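Local coordinates for protein glutathione-specific gamma-glutamylcyclotransferase (Saccharomyces cerevisiae S288c, PDB 5HWK) that cleaves glutathione into 5-oxo-L-proline and a cysteinylglycine dipeptide, acting on glutathione but not on other gamma-glutamyl peptides, at residues L11-L16 against F35-W40; P53-T58 against G172-D177; S42-R47 against E115-T120; E106-L111 against Y119-V124. All coordinates share one frame; numbering follows the deposited sequence.

Interaction 1: residues L11-L16 against F35-W40. With BEZ (benzoic acid), chain C.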
# COMPACT_ATOMS: atom_id res chain seq x y z
N LEU A 11 -7.79 -3.92 2.68
CA LEU A 11 -6.34 -3.89 2.70
C LEU A 11 -5.87 -2.53 3.17
O LEU A 11 -6.45 -1.51 2.81
CB LEU A 11 -5.81 -4.05 1.28
CG LEU A 11 -5.97 -5.39 0.58
CD1 LEU A 11 -5.33 -5.29 -0.82
CD2 LEU A 11 -5.32 -6.42 1.44
N GLY A 12 -4.85 -2.54 4.02
CA GLY A 12 -4.14 -1.30 4.32
C GLY A 12 -2.68 -1.40 3.91
O GLY A 12 -1.99 -2.35 4.28
N TYR A 13 -2.19 -0.41 3.14
CA TYR A 13 -0.81 -0.39 2.69
C TYR A 13 -0.14 0.94 3.00
O TYR A 13 1.06 1.09 2.76
CB TYR A 13 -0.68 -0.72 1.19
CG TYR A 13 -1.39 0.27 0.34
CD1 TYR A 13 -0.74 1.40 -0.11
CD2 TYR A 13 -2.70 0.07 -0.05
CE1 TYR A 13 -1.37 2.32 -0.86
CE2 TYR A 13 -3.34 0.99 -0.85
CZ TYR A 13 -2.66 2.13 -1.27
OH TYR A 13 -3.29 3.05 -2.07
N GLY A 14 -0.89 1.91 3.52
CA GLY A 14 -0.38 3.25 3.83
C GLY A 14 -0.85 3.61 5.22
O GLY A 14 -0.60 2.84 6.16
N SER A 15 -1.51 4.76 5.37
CA SER A 15 -1.89 5.22 6.70
C SER A 15 -2.89 4.32 7.38
O SER A 15 -3.01 4.42 8.59
CB SER A 15 -2.40 6.66 6.70
OG SER A 15 -3.58 6.80 5.95
N LEU A 16 -3.65 3.47 6.66
CA LEU A 16 -4.56 2.59 7.39
C LEU A 16 -3.80 1.59 8.23
O LEU A 16 -4.40 1.00 9.13
CB LEU A 16 -5.49 1.83 6.43
CG LEU A 16 -6.59 2.67 5.78
CD1 LEU A 16 -7.19 1.90 4.55
CD2 LEU A 16 -7.68 3.04 6.78
N PHE A 35 0.87 -6.55 -6.23
CA PHE A 35 0.91 -5.09 -6.27
C PHE A 35 2.29 -4.65 -5.81
O PHE A 35 2.92 -5.30 -4.97
CB PHE A 35 -0.13 -4.50 -5.31
CG PHE A 35 -1.57 -4.78 -5.71
CD1 PHE A 35 -2.23 -5.94 -5.31
CD2 PHE A 35 -2.26 -3.86 -6.51
CE1 PHE A 35 -3.54 -6.17 -5.70
CE2 PHE A 35 -3.58 -4.10 -6.91
CZ PHE A 35 -4.21 -5.24 -6.50
N ALA A 36 2.75 -3.52 -6.34
CA ALA A 36 3.90 -2.82 -5.80
C ALA A 36 3.42 -1.52 -5.17
O ALA A 36 2.57 -0.83 -5.73
CB ALA A 36 4.86 -2.43 -6.93
N ARG A 37 4.01 -1.13 -4.04
CA ARG A 37 3.66 0.13 -3.39
C ARG A 37 4.71 1.19 -3.74
O ARG A 37 5.91 0.91 -3.64
CB ARG A 37 3.60 -0.03 -1.88
CG ARG A 37 3.42 1.27 -1.10
CD ARG A 37 3.27 1.07 0.39
NE ARG A 37 4.35 0.25 0.88
CZ ARG A 37 4.17 -0.72 1.78
NH1 ARG A 37 3.01 -0.85 2.43
NH2 ARG A 37 5.17 -1.56 2.06
N ARG A 38 4.27 2.35 -4.21
CA ARG A 38 5.20 3.41 -4.59
C ARG A 38 4.63 4.73 -4.09
O ARG A 38 3.42 4.93 -4.03
CB ARG A 38 5.36 3.49 -6.13
CG ARG A 38 6.13 2.33 -6.77
CD ARG A 38 7.57 2.35 -6.33
NE ARG A 38 8.42 1.32 -6.92
CZ ARG A 38 8.62 0.11 -6.41
NH1 ARG A 38 7.95 -0.29 -5.32
NH2 ARG A 38 9.47 -0.72 -7.02
N PHE A 39 5.53 5.68 -3.80
CA PHE A 39 5.09 7.01 -3.36
C PHE A 39 4.89 7.91 -4.59
O PHE A 39 5.56 8.93 -4.81
CB PHE A 39 6.08 7.62 -2.37
CG PHE A 39 5.86 7.21 -0.93
CD1 PHE A 39 5.69 5.88 -0.57
CD2 PHE A 39 5.89 8.17 0.08
CE1 PHE A 39 5.52 5.52 0.76
CE2 PHE A 39 5.77 7.83 1.39
CZ PHE A 39 5.56 6.51 1.74
N TRP A 40 3.97 7.46 -5.45
CA TRP A 40 3.66 8.03 -6.75
C TRP A 40 2.31 8.71 -6.80
O TRP A 40 1.77 8.93 -7.90
CB TRP A 40 3.81 6.99 -7.84
CG TRP A 40 5.21 6.54 -8.05
CD1 TRP A 40 6.35 7.05 -7.47
CD2 TRP A 40 5.63 5.54 -8.97
NE1 TRP A 40 7.45 6.37 -7.95
CE2 TRP A 40 7.04 5.44 -8.88
CE3 TRP A 40 4.96 4.67 -9.83
CZ2 TRP A 40 7.78 4.51 -9.62
CZ3 TRP A 40 5.70 3.75 -10.58
CH2 TRP A 40 7.09 3.69 -10.46
C BEZ C . -4.14 2.57 2.86
O1 BEZ C . -3.55 2.53 3.91
O2 BEZ C . -4.27 1.49 2.26
C1 BEZ C . -4.60 3.86 2.27
C2 BEZ C . -5.05 3.84 0.96
C3 BEZ C . -5.43 5.03 0.34
C4 BEZ C . -5.46 6.22 1.05
C5 BEZ C . -5.05 6.21 2.38
C6 BEZ C . -4.61 5.05 3.01

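Interaction 2: residues P53-T58 against G172-D177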
# COMPACT_ATOMS: atom_id res chain seq x y z
N PRO A 53 2.84 20.14 -3.81
CA PRO A 53 2.31 18.85 -3.34
C PRO A 53 3.39 17.97 -2.73
O PRO A 53 4.58 18.04 -3.04
CB PRO A 53 1.78 18.21 -4.63
CG PRO A 53 1.49 19.42 -5.59
CD PRO A 53 2.64 20.37 -5.27
N GLY A 54 2.94 17.10 -1.85
CA GLY A 54 3.79 16.06 -1.31
C GLY A 54 3.65 14.74 -2.07
O GLY A 54 3.05 14.67 -3.15
N ARG A 55 4.15 13.67 -1.47
CA ARG A 55 4.13 12.33 -2.04
C ARG A 55 3.63 11.35 -1.01
O ARG A 55 4.20 11.23 0.08
CB ARG A 55 5.49 11.86 -2.53
CG ARG A 55 6.10 12.71 -3.57
CD ARG A 55 5.42 12.40 -4.90
NE ARG A 55 6.05 13.09 -6.04
CZ ARG A 55 5.66 14.28 -6.44
NH1 ARG A 55 4.72 14.96 -5.82
NH2 ARG A 55 6.25 14.81 -7.50
N VAL A 56 2.61 10.55 -1.38
CA VAL A 56 2.04 9.56 -0.48
C VAL A 56 1.88 8.25 -1.26
O VAL A 56 2.18 8.19 -2.45
CB VAL A 56 0.71 10.06 0.13
CG1 VAL A 56 0.99 11.22 1.10
CG2 VAL A 56 -0.28 10.45 -0.92
N ALA A 57 1.50 7.19 -0.55
CA ALA A 57 1.58 5.85 -1.13
C ALA A 57 0.38 5.50 -2.01
O ALA A 57 -0.77 5.84 -1.70
CB ALA A 57 1.65 4.83 -0.01
N THR A 58 0.66 4.78 -3.08
CA THR A 58 -0.39 4.10 -3.85
C THR A 58 0.11 2.71 -4.18
O THR A 58 1.27 2.40 -4.00
CB THR A 58 -0.79 4.96 -5.08
OG1 THR A 58 -1.89 4.33 -5.72
CG2 THR A 58 0.33 5.07 -6.08
N GLY A 172 3.62 9.09 -11.03
CA GLY A 172 4.62 8.11 -11.40
C GLY A 172 4.75 8.07 -12.91
O GLY A 172 3.93 8.63 -13.66
N PRO A 173 5.82 7.39 -13.41
CA PRO A 173 6.92 6.87 -12.62
C PRO A 173 7.83 8.03 -12.20
O PRO A 173 7.91 9.07 -12.86
CB PRO A 173 7.64 5.95 -13.61
CG PRO A 173 7.42 6.60 -14.93
CD PRO A 173 6.05 7.23 -14.87
N GLU A 174 8.46 7.86 -11.07
CA GLU A 174 9.40 8.82 -10.57
C GLU A 174 10.53 8.04 -9.93
O GLU A 174 10.28 7.00 -9.32
CB GLU A 174 8.66 9.64 -9.52
CG GLU A 174 9.19 10.99 -9.26
CD GLU A 174 8.26 11.88 -8.42
OE1 GLU A 174 7.99 11.50 -7.28
OE2 GLU A 174 7.86 12.96 -8.90
N THR A 175 11.77 8.52 -10.09
CA THR A 175 12.90 7.86 -9.44
C THR A 175 12.90 8.17 -7.94
O THR A 175 12.27 9.13 -7.47
CB THR A 175 14.23 8.35 -10.01
OG1 THR A 175 14.40 9.70 -9.61
CG2 THR A 175 14.26 8.25 -11.55
N VAL A 176 13.59 7.32 -7.17
CA VAL A 176 13.71 7.57 -5.74
C VAL A 176 14.31 8.95 -5.47
O VAL A 176 13.85 9.68 -4.57
CB VAL A 176 14.53 6.45 -5.08
CG1 VAL A 176 15.15 6.91 -3.80
CG2 VAL A 176 13.63 5.26 -4.83
N ASP A 177 15.29 9.37 -6.28
CA ASP A 177 15.89 10.70 -6.06
C ASP A 177 14.84 11.80 -6.23
O ASP A 177 14.75 12.73 -5.41
CB ASP A 177 17.05 10.92 -7.02
CG ASP A 177 17.83 12.16 -6.69
OD1 ASP A 177 18.40 12.19 -5.58
OD2 ASP A 177 17.87 13.09 -7.53

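Interaction 3: residues S42-R47 against E115-T120. With BEZ (benzoic acid), chain C; PO4 (phosphate ion), chain D.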
# COMPACT_ATOMS: atom_id res chain seq x y z
N SER A 42 0.39 12.26 -5.47
CA SER A 42 0.65 13.53 -4.80
C SER A 42 -0.40 13.81 -3.72
O SER A 42 -1.52 13.30 -3.77
CB SER A 42 0.64 14.65 -5.81
OG SER A 42 -0.63 14.70 -6.34
N SER A 43 0.01 14.55 -2.67
CA SER A 43 -0.88 14.98 -1.61
C SER A 43 -0.89 16.51 -1.60
O SER A 43 0.17 17.15 -1.49
CB SER A 43 -0.40 14.46 -0.27
OG SER A 43 -1.16 15.06 0.75
N THR A 44 -2.09 17.09 -1.67
CA THR A 44 -2.25 18.54 -1.62
C THR A 44 -3.03 19.04 -0.43
O THR A 44 -3.10 20.25 -0.25
CB THR A 44 -2.86 19.08 -2.93
OG1 THR A 44 -4.14 18.48 -3.10
CG2 THR A 44 -2.01 18.65 -4.09
N ASP A 45 -3.59 18.14 0.41
CA ASP A 45 -4.38 18.55 1.56
C ASP A 45 -3.83 18.01 2.87
O ASP A 45 -4.38 18.33 3.93
CB ASP A 45 -5.84 18.12 1.40
CG ASP A 45 -6.57 18.86 0.29
OD1 ASP A 45 -6.26 20.05 -0.01
OD2 ASP A 45 -7.50 18.27 -0.30
N HIS A 46 -2.78 17.19 2.83
CA HIS A 46 -2.33 16.54 4.05
C HIS A 46 -0.83 16.69 4.24
O HIS A 46 -0.37 17.23 5.27
CB HIS A 46 -2.78 15.09 4.06
CG HIS A 46 -4.26 14.97 4.14
ND1 HIS A 46 -5.06 15.08 3.03
CD2 HIS A 46 -5.09 14.85 5.21
CE1 HIS A 46 -6.32 15.00 3.39
NE2 HIS A 46 -6.37 14.86 4.70
N ARG A 47 -0.05 16.19 3.26
CA ARG A 47 1.40 16.17 3.38
C ARG A 47 2.06 17.10 2.37
O ARG A 47 3.30 17.10 2.25
CB ARG A 47 1.89 14.74 3.22
CG ARG A 47 1.37 13.77 4.29
CD ARG A 47 1.84 14.14 5.69
NE ARG A 47 1.15 13.27 6.68
CZ ARG A 47 1.49 13.28 7.97
NH1 ARG A 47 2.51 14.02 8.37
NH2 ARG A 47 0.81 12.52 8.83
N GLU A 115 -5.42 10.84 3.40
CA GLU A 115 -5.12 11.16 2.01
C GLU A 115 -6.29 10.66 1.16
O GLU A 115 -6.81 9.55 1.39
CB GLU A 115 -3.86 10.40 1.63
CG GLU A 115 -2.69 10.61 2.64
CD GLU A 115 -2.79 9.80 3.95
OE1 GLU A 115 -3.31 8.65 4.04
OE2 GLU A 115 -2.31 10.30 4.98
N GLN A 116 -6.73 11.48 0.21
CA GLN A 116 -8.02 11.20 -0.41
C GLN A 116 -8.09 11.61 -1.88
O GLN A 116 -8.79 10.95 -2.67
CB GLN A 116 -9.13 11.94 0.38
CG GLN A 116 -10.53 11.62 -0.12
CD GLN A 116 -11.62 12.05 0.87
OE1 GLN A 116 -11.50 13.09 1.53
NE2 GLN A 116 -12.68 11.22 0.99
N ASN A 117 -7.45 12.71 -2.29
CA ASN A 117 -7.63 13.18 -3.67
C ASN A 117 -7.11 12.13 -4.64
O ASN A 117 -5.98 11.65 -4.53
CB ASN A 117 -6.84 14.48 -3.89
CG ASN A 117 -7.49 15.64 -3.24
OD1 ASN A 117 -8.70 15.83 -3.36
ND2 ASN A 117 -6.70 16.46 -2.55
N GLY A 118 -7.96 11.77 -5.61
CA GLY A 118 -7.57 10.88 -6.68
C GLY A 118 -7.62 9.40 -6.33
O GLY A 118 -7.36 8.56 -7.20
N TYR A 119 -7.97 9.03 -5.11
CA TYR A 119 -8.08 7.62 -4.76
C TYR A 119 -9.46 7.12 -5.10
O TYR A 119 -10.46 7.82 -4.93
CB TYR A 119 -7.84 7.40 -3.26
CG TYR A 119 -6.39 7.53 -2.84
CD1 TYR A 119 -5.51 6.43 -2.87
CD2 TYR A 119 -5.88 8.77 -2.44
CE1 TYR A 119 -4.19 6.56 -2.47
CE2 TYR A 119 -4.55 8.90 -2.02
CZ TYR A 119 -3.71 7.80 -2.04
OH TYR A 119 -2.42 7.94 -1.64
N THR A 120 -9.51 5.88 -5.56
CA THR A 120 -10.77 5.18 -5.84
C THR A 120 -10.80 3.83 -5.14
O THR A 120 -9.76 3.24 -4.81
CB THR A 120 -10.96 5.02 -7.37
OG1 THR A 120 -9.77 4.43 -7.94
CG2 THR A 120 -11.22 6.39 -8.03
C BEZ C . -4.14 2.57 2.86
O1 BEZ C . -3.55 2.53 3.91
O2 BEZ C . -4.27 1.49 2.26
C1 BEZ C . -4.60 3.86 2.27
C2 BEZ C . -5.05 3.84 0.96
C3 BEZ C . -5.43 5.03 0.34
C4 BEZ C . -5.46 6.22 1.05
C5 BEZ C . -5.05 6.21 2.38
C6 BEZ C . -4.61 5.05 3.01
P PO4 D . -4.43 14.52 -0.51
O1 PO4 D . -4.24 15.33 -1.79
O2 PO4 D . -5.89 14.16 -0.32
O3 PO4 D . -3.80 15.25 0.69
O4 PO4 D . -3.62 13.19 -0.68
O HOH W 1 -10.23 18.32 -2.14
O HOH W 2 -1.37 12.45 6.07

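Interaction 4: residues E106-L111 against Y119-V124. With BEZ (benzoic acid), chain C.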
# COMPACT_ATOMS: atom_id res chain seq x y z
N GLU A 106 -19.29 1.90 6.21
CA GLU A 106 -18.38 3.00 6.51
C GLU A 106 -17.12 2.97 5.66
O GLU A 106 -16.39 3.97 5.60
CB GLU A 106 -17.97 2.91 7.97
CG GLU A 106 -19.08 3.29 8.91
CD GLU A 106 -18.79 2.90 10.34
OE1 GLU A 106 -17.60 2.80 10.68
OE2 GLU A 106 -19.76 2.68 11.10
N VAL A 107 -16.83 1.84 5.02
CA VAL A 107 -15.62 1.71 4.23
C VAL A 107 -15.58 2.78 3.14
O VAL A 107 -14.52 3.35 2.84
CB VAL A 107 -15.54 0.27 3.67
CG1 VAL A 107 -14.38 0.11 2.74
CG2 VAL A 107 -15.38 -0.69 4.84
N ARG A 108 -16.74 3.13 2.60
CA ARG A 108 -16.81 4.11 1.53
C ARG A 108 -16.46 5.51 2.01
O ARG A 108 -16.33 6.41 1.17
CB ARG A 108 -18.20 4.06 0.87
CG ARG A 108 -18.22 3.14 -0.33
CD ARG A 108 -19.54 3.08 -1.11
NE ARG A 108 -19.33 2.40 -2.39
CZ ARG A 108 -19.16 1.09 -2.51
NH1 ARG A 108 -19.19 0.32 -1.43
NH2 ARG A 108 -18.97 0.54 -3.71
N GLU A 109 -16.26 5.71 3.32
CA GLU A 109 -15.93 7.02 3.86
C GLU A 109 -14.58 7.05 4.58
O GLU A 109 -14.24 8.08 5.18
CB GLU A 109 -17.04 7.54 4.78
CG GLU A 109 -18.39 7.71 4.08
N TYR A 110 -13.77 5.98 4.50
CA TYR A 110 -12.55 5.93 5.29
C TYR A 110 -11.55 6.98 4.89
O TYR A 110 -10.69 7.33 5.71
CB TYR A 110 -11.86 4.58 5.12
CG TYR A 110 -12.49 3.45 5.89
CD1 TYR A 110 -13.46 3.70 6.87
CD2 TYR A 110 -12.10 2.14 5.66
CE1 TYR A 110 -14.03 2.63 7.59
CE2 TYR A 110 -12.67 1.07 6.37
CZ TYR A 110 -13.62 1.33 7.33
OH TYR A 110 -14.17 0.28 8.00
N LEU A 111 -11.59 7.47 3.66
CA LEU A 111 -10.58 8.46 3.27
C LEU A 111 -10.91 9.87 3.75
O LEU A 111 -10.08 10.77 3.54
CB LEU A 111 -10.32 8.46 1.76
CG LEU A 111 -9.81 7.12 1.21
CD1 LEU A 111 -9.18 7.32 -0.15
CD2 LEU A 111 -8.78 6.44 2.13
N TYR A 119 -7.97 9.03 -5.11
CA TYR A 119 -8.08 7.62 -4.76
C TYR A 119 -9.46 7.12 -5.10
O TYR A 119 -10.46 7.82 -4.93
CB TYR A 119 -7.84 7.40 -3.26
CG TYR A 119 -6.39 7.53 -2.84
CD1 TYR A 119 -5.51 6.43 -2.87
CD2 TYR A 119 -5.88 8.77 -2.44
CE1 TYR A 119 -4.19 6.56 -2.47
CE2 TYR A 119 -4.55 8.90 -2.02
CZ TYR A 119 -3.71 7.80 -2.04
OH TYR A 119 -2.42 7.94 -1.64
N THR A 120 -9.51 5.88 -5.56
CA THR A 120 -10.77 5.18 -5.84
C THR A 120 -10.80 3.83 -5.14
O THR A 120 -9.76 3.24 -4.81
CB THR A 120 -10.96 5.02 -7.37
OG1 THR A 120 -9.77 4.43 -7.94
CG2 THR A 120 -11.22 6.39 -8.03
N LEU A 121 -12.02 3.38 -4.89
CA LEU A 121 -12.23 2.17 -4.12
C LEU A 121 -12.38 1.01 -5.10
O LEU A 121 -13.17 1.10 -6.05
CB LEU A 121 -13.51 2.33 -3.32
CG LEU A 121 -13.90 1.14 -2.46
CD1 LEU A 121 -12.85 0.81 -1.42
CD2 LEU A 121 -15.25 1.46 -1.81
N HIS A 122 -11.63 -0.07 -4.86
CA HIS A 122 -11.63 -1.24 -5.72
C HIS A 122 -11.86 -2.49 -4.89
O HIS A 122 -11.51 -2.57 -3.73
CB HIS A 122 -10.33 -1.38 -6.46
CG HIS A 122 -10.04 -0.21 -7.34
ND1 HIS A 122 -10.30 -0.21 -8.69
CD2 HIS A 122 -9.59 1.03 -7.04
CE1 HIS A 122 -9.96 0.95 -9.20
NE2 HIS A 122 -9.54 1.73 -8.22
N GLU A 123 -12.49 -3.48 -5.51
CA GLU A 123 -12.64 -4.78 -4.90
C GLU A 123 -11.82 -5.77 -5.71
O GLU A 123 -11.97 -5.85 -6.95
CB GLU A 123 -14.12 -5.19 -4.90
CG GLU A 123 -14.94 -4.65 -3.75
CD GLU A 123 -15.05 -3.13 -3.69
OE1 GLU A 123 -15.37 -2.48 -4.72
OE2 GLU A 123 -14.79 -2.56 -2.60
N VAL A 124 -10.96 -6.52 -5.03
CA VAL A 124 -10.00 -7.38 -5.68
C VAL A 124 -9.83 -8.66 -4.88
O VAL A 124 -9.95 -8.66 -3.67
CB VAL A 124 -8.66 -6.68 -5.96
CG1 VAL A 124 -7.95 -6.31 -4.66
CG2 VAL A 124 -7.80 -7.54 -6.88
C BEZ C . -4.14 2.57 2.86
O1 BEZ C . -3.55 2.53 3.91
O2 BEZ C . -4.27 1.49 2.26
C1 BEZ C . -4.60 3.86 2.27
C2 BEZ C . -5.05 3.84 0.96
C3 BEZ C . -5.43 5.03 0.34
C4 BEZ C . -5.46 6.22 1.05
C5 BEZ C . -5.05 6.21 2.38
C6 BEZ C . -4.61 5.05 3.01

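Interaction 1: residues L11-L16 against F35-W40
R37 sends CG anti to its backbone N (chi1 172°) and bends only at chi3, while Y13 holds its ring between its own N and carbonyl carbon (chi1 61°), and the two side chains slide past each other in opposite directions. The bend at chi3 carries NH1 to the tyrosine's carbonyl: R37 NH1 donates to Y13 O over 2.8 Å, somewhat bent, with an N-H...O angle of 152°. Farther back, R37 CD lies at the edge of the Y13 ring, 4.1 Å from Y13 CD1. The buried guanidinium is fixed by further partners, since NH1 also reaches I93 O and NH2 forms a salt bridge with D218.

The main-chain N-H groups of the same loop face the bound benzoic acid. Y13 N gives a nearly straight bond to ligand O2 at 3.0 Å, and a weak one to O1. G14 N, 2.8 Å away, and L16 N, 2.9 Å away, both converge on ligand O1. Ligand O2 also sits 3.1 Å above one face of the Y13 ring, near its rim, whereas L16 CD1 packs on the carboxyl carbon. Y13 OH bonds to Y161 O. With an alanine here, Y161 O would probably lose its hydroxyl partner and a gap would open beneath the ligand's carboxyl group and beside R37 CD.

Main-chain N-H groups gathered round one carboxyl oxygen mark the glycine-containing loop after strand 8-12, in the gamma-glutamylcyclotransferase family probably the loop that binds the substrate, as in relatives.

Interaction 2: residues P53-T58 against G172-D177
R55 and E174 both have extended backbones, the first on strand 54-61 and the second in the short run between the cis peptide bond before P173 and the start of helix 176-185. What joins them is a bidentate, side-on arginine-glutamate salt bridge, which ties the middle strand of the three-stranded antiparallel sheet to the approach of that helix.

The side chains come from opposite directions. E174 reaches across with CG anti to its backbone N and the rest of its chain extended; R55 instead bends at chi2 (-77°), which turns its NE edge to the carboxylate. R55 NE donates to E174 OE1 at 2.8 Å along an almost straight line of 169°. Beside it, R55 NH2 donates to E174 OE2, also at 2.8 Å. Each carboxylate oxygen offers its syn lone pair, and the two flat groups lie only 15° from coplanar, so the pair of bonds fixes the rotation of both.

R55 is buried, and its charge is probably offset in good part by this carboxylate. Its flank rests on T179, V182 and I183 of helix 176-185. E174 OE1 has a second partner in T179 OG1, so the first turn of the helix also positions the acid. T175, at the N-cap, uses its side chain to cap a backbone N of that turn.

The third guanidinium nitrogen turns back to its own strand: R55 NH1 meets G54 O at 3.2 Å, standing well above the plane of that carbonyl.

Interaction 3: residues S42-R47 against E115-T120
One hydrogen bond runs directly across: N117 ND2 donates to D45 OD2 at 3.0 Å. The amide comes from above the carboxylate plane, the two planes being 62° apart, and water 1 bridges the same D45 OD2 to N117 OD1.

Most of the other bonds converge on a phosphate ion, probably from the crystallisation liquor, held between the segments. S43 OG (2.6 Å), H46 ND1 (2.7 Å) and D45 N all bond phosphate O3; T44 N and N117 ND2 take O1; Q116 N and N117 N take O2. N117 holds CG beside its backbone N (chi1 -74°), which folds ND2 back to the ion its own N also grips. Q116 and N117 are the first two residues of a type II turn that ends at Y119, G118 taking positive phi, and leads into strand 119-129. The loop after strand 42-43 thereby lies beside E115, the proton acceptor by similarity.

Face contacts are two: the H46 ring lies over the E115 backbone, E115 CA being 4.1 Å from H46 ND1, and benzoic acid C4 lies 3.7 Å above the plane of the Y119 ring, over its centre. Y119 OH bonds A57 O; an alanine in its place would probably leave that carbonyl without its partner and uncover that side of the ligand ring.

Water 2 bridges two side chains, accepting from R47 NE and donating to E115 OE2 at 2.6 Å; E115 OE1 is hydrogen-bonded to S15 OG.

Interaction 4: residues E106-L111 against Y119-V124
L121 meets R108 and V107 with its two methyl branches. Its CG stands anti to the backbone N (chi1 179°), which carries the branches off strand 119-129 to the loop 106-111. Branch CD2 is 3.7 Å from R108 CG and also lies 4.0 Å above the centre of the R108 guanidinium plane. The arginine, extended from CG to NE, crosses the leucine at about a right angle and folds its flat end over that methyl. R108 is exposed and also touches a crystal neighbour, so its pose may owe something to the lattice. Its NH2 stays 4.8 Å from E123 OE1, an opposite charge near but not in contact. Branch CD1 makes a looser apolar contact with V107 CG1, at 4.5 Å.

The turns of loop 106-111 are held by the backbone bonds E109 N to E106 O and Y110 N to V107 O. It lies in the connection between strands 91-99 and 119-129 of the antiparallel six-stranded sheet and folds back so that V107, R108 and L111 pack on strand 119-129. V107 continues inward onto I8 and V10 of strand 8-12, and L121 also touches S159 and Y161 on strand 154-163.

L111 serves the ligand end. Its CG lies beside the backbone N (chi1 -60°), and the side chain runs across that of Y119. Methyl CD1 presses on Y119 CB at a tight 3.4 Å, coming obliquely to the ring. The other methyl, L111 CD2, lies 3.5 Å from benzoic acid C4, lining the pocket.

Overall arrangement
Interaction 1 is the buried one, near the chain centre; interactions 2 and 4 are partly buried, and interaction 3 is at the surface. Three of them, 1, 3 and 4, line the benzoic acid pocket: main-chain N-H groups at the carboxyl end, a tyrosine face and a leucine methyl at the ring. Interactions 3 and 4 share Y119 and T120 of strand 119-129, whereas interactions 1, 2 and 3 each draw a strand from the three-stranded sheet. S15 OG to E115 OE1 joins interaction 1 to 3, and Y119 OH to A57 O joins 3 to 2. Chemistry changes accordingly: arginine-to-carbonyl in 1, salt bridge in 2, anion-centred in 3, largely apolar in 4.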